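Local coordinates for sugar ABC transporter substrate-binding protein (Treponema pallidum subsp. pallidum, PDB 5U2P) that probably serves as the periplasmic ligand-binding component of an ABC transporter, capturing a sugar or other solute that remains to be identified, at residues V137-F149 and F258-L271. Sequence-based numbering, arbitrary orientation.
With EDO (1,2-ethanediol), chain E.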
loop_
_atom_site.group_PDB
_atom_site.type_symbol
_atom_site.label_atom_id
_atom_site.label_comp_id
_atom_site.label_asym_id
_atom_site.label_seq_id
_atom_site.Cartn_x
_atom_site.Cartn_y
_atom_site.Cartn_z
ATOM N N VAL A 137 0.717 -0.687 -4.398
ATOM C CA VAL A 137 0.485 0.647 -4.953
ATOM C C VAL A 137 1.476 1.664 -4.377
ATOM O O VAL A 137 2.009 2.537 -5.083
ATOM C CB VAL A 137 -0.954 1.136 -4.664
ATOM C CG1 VAL A 137 -1.128 2.587 -5.107
ATOM C CG2 VAL A 137 -1.956 0.246 -5.378
ATOM N N SER A 138 1.689 1.538 -3.080
ATOM C CA SER A 138 2.416 2.500 -2.274
ATOM C C SER A 138 3.154 1.773 -1.153
ATOM O O SER A 138 2.594 0.862 -0.533
ATOM C CB SER A 138 1.435 3.524 -1.697
ATOM O OG SER A 138 2.099 4.406 -0.830
ATOM N N ILE A 139 4.416 2.128 -0.927
ATOM C CA ILE A 139 5.188 1.651 0.218
ATOM C C ILE A 139 5.470 2.841 1.136
ATOM O O ILE A 139 5.932 3.871 0.669
ATOM C CB ILE A 139 6.513 1.004 -0.226
ATOM C CG1 ILE A 139 6.229 -0.207 -1.124
ATOM C CG2 ILE A 139 7.369 0.624 0.961
ATOM C CD1 ILE A 139 5.660 -1.397 -0.439
ATOM N N ASN A 140 5.153 2.714 2.420
ATOM C CA ASN A 140 5.469 3.755 3.406
ATOM C C ASN A 140 6.860 3.587 3.966
ATOM O O ASN A 140 7.235 2.502 4.419
ATOM C CB ASN A 140 4.460 3.727 4.566
ATOM C CG ASN A 140 3.041 4.062 4.119
ATOM O OD1 ASN A 140 2.823 4.902 3.253
ATOM N ND2 ASN A 140 2.068 3.369 4.695
ATOM N N ALA A 141 7.629 4.666 3.955
ATOM C CA ALA A 141 8.947 4.638 4.551
ATOM C C ALA A 141 9.369 6.033 5.023
ATOM O O ALA A 141 8.734 7.040 4.693
ATOM C CB ALA A 141 9.954 4.072 3.533
ATOM N N LEU A 142 10.459 6.068 5.776
ATOM C CA LEU A 142 11.128 7.301 6.176
ATOM C C LEU A 142 12.144 7.657 5.117
ATOM O O LEU A 142 13.156 6.974 4.955
ATOM C CB LEU A 142 11.800 7.117 7.532
ATOM C CG LEU A 142 12.442 8.369 8.134
ATOM C CD1 LEU A 142 11.398 9.433 8.466
ATOM C CD2 LEU A 142 13.235 7.977 9.384
ATOM N N PHE A 143 11.855 8.715 4.382
ATOM C CA PHE A 143 12.751 9.219 3.360
ATOM C C PHE A 143 13.534 10.394 3.920
ATOM O O PHE A 143 12.980 11.244 4.623
ATOM C CB PHE A 143 11.956 9.609 2.134
ATOM C CG PHE A 143 11.245 8.454 1.509
ATOM C CD1 PHE A 143 11.926 7.585 0.678
ATOM C CD2 PHE A 143 9.920 8.196 1.787
ATOM C CE1 PHE A 143 11.294 6.504 0.107
ATOM C CE2 PHE A 143 9.275 7.128 1.217
ATOM C CZ PHE A 143 9.969 6.268 0.378
ATOM N N TYR A 144 14.830 10.421 3.656
ATOM C CA TYR A 144 15.662 11.473 4.199
ATOM C C TYR A 144 16.702 11.970 3.213
ATOM O O TYR A 144 17.075 11.282 2.245
ATOM C CB TYR A 144 16.340 11.013 5.481
ATOM C CG TYR A 144 17.307 9.862 5.341
ATOM C CD1 TYR A 144 16.863 8.550 5.420
ATOM C CD2 TYR A 144 18.672 10.085 5.155
ATOM C CE1 TYR A 144 17.743 7.482 5.308
ATOM C CE2 TYR A 144 19.559 9.022 5.051
ATOM C CZ TYR A 144 19.087 7.727 5.126
ATOM O OH TYR A 144 19.936 6.657 5.021
ATOM N N ASN A 145 17.107 13.205 3.458
ATOM C CA ASN A 145 18.102 13.897 2.650
ATOM C C ASN A 145 19.504 13.553 3.151
ATOM O O ASN A 145 19.964 14.108 4.154
ATOM C CB ASN A 145 17.866 15.410 2.693
ATOM C CG ASN A 145 18.784 16.167 1.753
ATOM O OD1 ASN A 145 19.897 15.724 1.476
ATOM N ND2 ASN A 145 18.315 17.302 1.239
ATOM N N LYS A 146 20.168 12.644 2.439
ATOM C CA LYS A 146 21.483 12.129 2.837
ATOM C C LYS A 146 22.534 13.229 2.998
ATOM O O LYS A 146 23.415 13.124 3.848
ATOM C CB LYS A 146 21.990 11.116 1.811
ATOM C CG LYS A 146 21.333 9.759 1.835
ATOM C CD LYS A 146 22.004 8.827 0.832
ATOM C CE LYS A 146 21.546 7.393 1.003
ATOM N NZ LYS A 146 22.207 6.480 0.030
ATOM N N ASP A 147 22.443 14.276 2.180
ATOM C CA ASP A 147 23.419 15.367 2.232
ATOM C C ASP A 147 23.256 16.178 3.500
ATOM O O ASP A 147 24.245 16.537 4.127
ATOM C CB ASP A 147 23.296 16.293 1.016
ATOM C CG ASP A 147 23.763 15.643 -0.275
ATOM O OD1 ASP A 147 24.575 14.696 -0.222
ATOM O OD2 ASP A 147 23.320 16.091 -1.354
ATOM N N LEU A 148 22.015 16.473 3.878
ATOM C CA LEU A 148 21.757 17.188 5.126
ATOM C C LEU A 148 22.188 16.352 6.318
ATOM O O LEU A 148 22.758 16.868 7.280
ATOM C CB LEU A 148 20.279 17.540 5.275
ATOM C CG LEU A 148 19.733 18.675 4.424
ATOM C CD1 LEU A 148 18.220 18.738 4.567
ATOM C CD2 LEU A 148 20.364 20.000 4.838
ATOM N N PHE A 149 21.895 15.059 6.259
ATOM C CA PHE A 149 22.311 14.152 7.317
ATOM C C PHE A 149 23.825 14.188 7.486
ATOM O O PHE A 149 24.325 14.210 8.608
ATOM C CB PHE A 149 21.847 12.728 7.028
ATOM C CG PHE A 149 20.505 12.403 7.608
ATOM C CD1 PHE A 149 19.477 13.334 7.577
ATOM C CD2 PHE A 149 20.262 11.163 8.179
ATOM C CE1 PHE A 149 18.242 13.032 8.110
ATOM C CE2 PHE A 149 19.022 10.864 8.710
ATOM C CZ PHE A 149 18.017 11.803 8.674
ATOM N N PHE A 258 11.191 20.047 0.143
ATOM C CA PHE A 258 12.212 19.012 0.250
ATOM C C PHE A 258 13.322 19.262 -0.748
ATOM O O PHE A 258 14.500 19.086 -0.418
ATOM C CB PHE A 258 11.604 17.614 0.044
ATOM C CG PHE A 258 12.397 16.513 0.685
ATOM C CD1 PHE A 258 13.626 16.116 0.156
ATOM C CD2 PHE A 258 11.925 15.883 1.824
ATOM C CE1 PHE A 258 14.346 15.094 0.755
ATOM C CE2 PHE A 258 12.634 14.876 2.425
ATOM C CZ PHE A 258 13.843 14.469 1.896
ATOM N N THR A 259 12.960 19.684 -1.961
ATOM C CA THR A 259 13.957 19.888 -3.005
ATOM C C THR A 259 14.746 21.165 -2.773
ATOM O O THR A 259 15.728 21.407 -3.477
ATOM C CB THR A 259 13.340 19.917 -4.432
ATOM O OG1 THR A 259 12.347 20.947 -4.554
ATOM C CG2 THR A 259 12.712 18.588 -4.767
ATOM N N ARG A 260 14.308 21.989 -1.810
ATOM C CA ARG A 260 15.050 23.193 -1.401
ATOM C C ARG A 260 15.770 23.026 -0.052
ATOM O O ARG A 260 16.145 24.004 0.602
ATOM C CB ARG A 260 14.106 24.393 -1.361
ATOM C CG ARG A 260 13.670 24.841 -2.743
ATOM C CD ARG A 260 12.496 25.780 -2.725
ATOM N NE ARG A 260 12.200 26.285 -4.055
ATOM C CZ ARG A 260 11.665 25.569 -5.041
ATOM N NH1 ARG A 260 11.349 24.295 -4.865
ATOM N NH2 ARG A 260 11.458 26.137 -6.225
ATOM N N ASP A 261 15.988 21.780 0.336
ATOM C CA ASP A 261 16.735 21.435 1.547
ATOM C C ASP A 261 16.090 22.031 2.804
ATOM O O ASP A 261 16.783 22.385 3.763
ATOM C CB ASP A 261 18.210 21.903 1.453
ATOM C CG ASP A 261 19.028 21.153 0.405
ATOM O OD1 ASP A 261 18.555 20.178 -0.210
ATOM O OD2 ASP A 261 20.194 21.542 0.213
ATOM N N ARG A 262 14.762 22.137 2.812
ATOM C CA ARG A 262 14.049 22.691 3.971
ATOM C C ARG A 262 13.415 21.604 4.843
ATOM O O ARG A 262 12.799 21.913 5.875
ATOM C CB ARG A 262 12.978 23.672 3.506
ATOM C CG ARG A 262 13.526 24.910 2.893
ATOM C CD ARG A 262 12.441 25.696 2.225
ATOM N NE ARG A 262 13.026 26.814 1.506
ATOM C CZ ARG A 262 12.359 27.627 0.696
ATOM N NH1 ARG A 262 11.063 27.452 0.478
ATOM N NH2 ARG A 262 13.011 28.601 0.082
ATOM N N ILE A 263 13.573 20.344 4.427
ATOM C CA ILE A 263 13.081 19.172 5.167
ATOM C C ILE A 263 14.129 18.055 5.262
ATOM O O ILE A 263 14.608 17.546 4.247
ATOM C CB ILE A 263 11.848 18.545 4.491
ATOM C CG1 ILE A 263 10.747 19.571 4.298
ATOM C CG2 ILE A 263 11.346 17.313 5.307
ATOM C CD1 ILE A 263 9.580 19.026 3.483
ATOM N N ALA A 264 14.431 17.631 6.479
ATOM C CA ALA A 264 15.427 16.584 6.694
ATOM C C ALA A 264 14.857 15.216 6.390
ATOM O O ALA A 264 15.503 14.397 5.725
ATOM C CB ALA A 264 15.936 16.628 8.124
ATOM N N MET A 265 13.650 14.985 6.889
ATOM C CA MET A 265 12.981 13.693 6.825
ATOM C C MET A 265 11.515 13.865 6.433
ATOM O O MET A 265 10.858 14.800 6.871
ATOM C CB MET A 265 13.055 12.980 8.176
ATOM C CG MET A 265 14.439 12.574 8.599
ATOM S SD MET A 265 14.436 11.746 10.192
ATOM C CE MET A 265 14.013 13.107 11.272
ATOM N N TYR A 266 11.023 12.937 5.621
ATOM C CA TYR A 266 9.618 12.874 5.252
ATOM C C TYR A 266 9.148 11.446 5.467
ATOM O O TYR A 266 9.804 10.525 5.015
ATOM C CB TYR A 266 9.408 13.303 3.789
ATOM C CG TYR A 266 8.014 12.966 3.308
ATOM C CD1 TYR A 266 6.923 13.745 3.678
ATOM C CD2 TYR A 266 7.779 11.831 2.555
ATOM C CE1 TYR A 266 5.635 13.423 3.237
ATOM C CE2 TYR A 266 6.514 11.498 2.138
ATOM C CZ TYR A 266 5.449 12.294 2.486
ATOM O OH TYR A 266 4.207 11.919 2.050
ATOM N N PHE A 267 8.047 11.242 6.197
ATOM C CA PHE A 267 7.458 9.921 6.297
ATOM C C PHE A 267 6.179 9.846 5.479
ATOM O O PHE A 267 5.267 10.655 5.644
ATOM C CB PHE A 267 7.125 9.503 7.733
ATOM C CG PHE A 267 6.588 8.110 7.794
ATOM C CD1 PHE A 267 7.451 7.035 7.702
ATOM C CD2 PHE A 267 5.216 7.863 7.826
ATOM C CE1 PHE A 267 6.968 5.740 7.682
ATOM C CE2 PHE A 267 4.742 6.582 7.816
ATOM C CZ PHE A 267 5.614 5.517 7.747
ATOM N N GLY A 268 6.120 8.860 4.598
ATOM C CA GLY A 268 4.963 8.666 3.769
ATOM C C GLY A 268 5.224 7.763 2.595
ATOM O O GLY A 268 6.146 6.936 2.597
ATOM N N SER A 269 4.388 7.937 1.582
ATOM C CA SER A 269 4.391 7.091 0.406
ATOM C C SER A 269 5.640 7.243 -0.442
ATOM O O SER A 269 6.081 8.366 -0.700
ATOM C CB SER A 269 3.187 7.410 -0.464
ATOM O OG SER A 269 3.274 6.677 -1.660
ATOM N N HIS A 270 6.171 6.126 -0.940
ATOM C CA HIS A 270 7.315 6.201 -1.859
ATOM C C HIS A 270 6.956 6.964 -3.148
ATOM O O HIS A 270 7.857 7.397 -3.879
ATOM C CB HIS A 270 7.826 4.787 -2.189
ATOM C CG HIS A 270 7.123 4.147 -3.343
ATOM N ND1 HIS A 270 5.907 3.495 -3.215
ATOM C CD2 HIS A 270 7.446 4.081 -4.658
ATOM C CE1 HIS A 270 5.527 3.047 -4.399
ATOM N NE2 HIS A 270 6.446 3.387 -5.294
ATOM N N LEU A 271 5.663 7.120 -3.443
ATOM C CA LEU A 271 5.242 7.886 -4.613
ATOM C C LEU A 271 5.612 9.363 -4.456
ATOM O O LEU A 271 5.885 10.055 -5.448
ATOM C CB LEU A 271 3.742 7.748 -4.868
ATOM C CG LEU A 271 3.276 6.305 -5.183
ATOM C CD1 LEU A 271 1.753 6.227 -5.247
ATOM C CD2 LEU A 271 3.924 5.764 -6.457
HETATM C C1 EDO E . -0.688 4.071 1.594
HETATM O O1 EDO E . 0.723 4.279 1.628
HETATM C C2 EDO E . -1.266 3.720 2.955
HETATM O O2 EDO E . -0.458 4.097 4.069
HETATM O O HOH W 1 15.797 18.214 1.873
#
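Phe258 packs against the end of strand 138-145, which pairs antiparallel with strand 263-267 in the second of the chain's two sheets, consistent with the second lobe of a periplasmic solute-binding fold. CZ of its ring lies 3.8 Å from Asn145 N. Asp261, with positive phi, is the C-prime residue of the Schellman motif that closes helix 251-258. Its OD1 takes a weak bond from Asn145 ND2 and a salt bridge from Arg280. A water accepts from the same ND2 and donates to the carbonyls of Phe258 and Ile263. Asn145 OD1, meanwhile, caps helix 146-151, accepting from Leu148 N and weakly from Asp147 N. The same amide thus links that helix start to the turn at 258-261. Ala264 O accepts from Asn145 N, and Leu148 CD1 packs 3.8 Å from Ile263 O.

Met265 puts CG 3.7 Å from CZ of Phe149 and its sulfur in the plane of that ring, an edge-on Met-aromatic contact. Its CB also touches Leu142 CD1. Tyr266 exchanges two backbone bonds with Phe143, and its hydroxyl reaches Ser183. With CG anti to the backbone N (chi1 -177°), the Phe267 ring meets strand 138-145 obliquely, its CD1 3.3 Å from Ala141 O and CZ near Asn140 CB. Gly268 pairs with Ala141, and its O also meets the edge of the Phe143 ring.

Ser269 OG accepts from Leu271 N as N-cap of helix 270-279 and shares a 2.7 Å hydrogen bond with Ser138 OG. An ethanediol, probably from crystallisation, bridges Ser138 and Asn140 nearby. His270 holds Ile139 twice. Its N donates to Ile139 O, and with chi1 at 87° the imidazole swings back so that ND1 accepts from Ile139 N at 3.1 Å, 16° out of the ring plane.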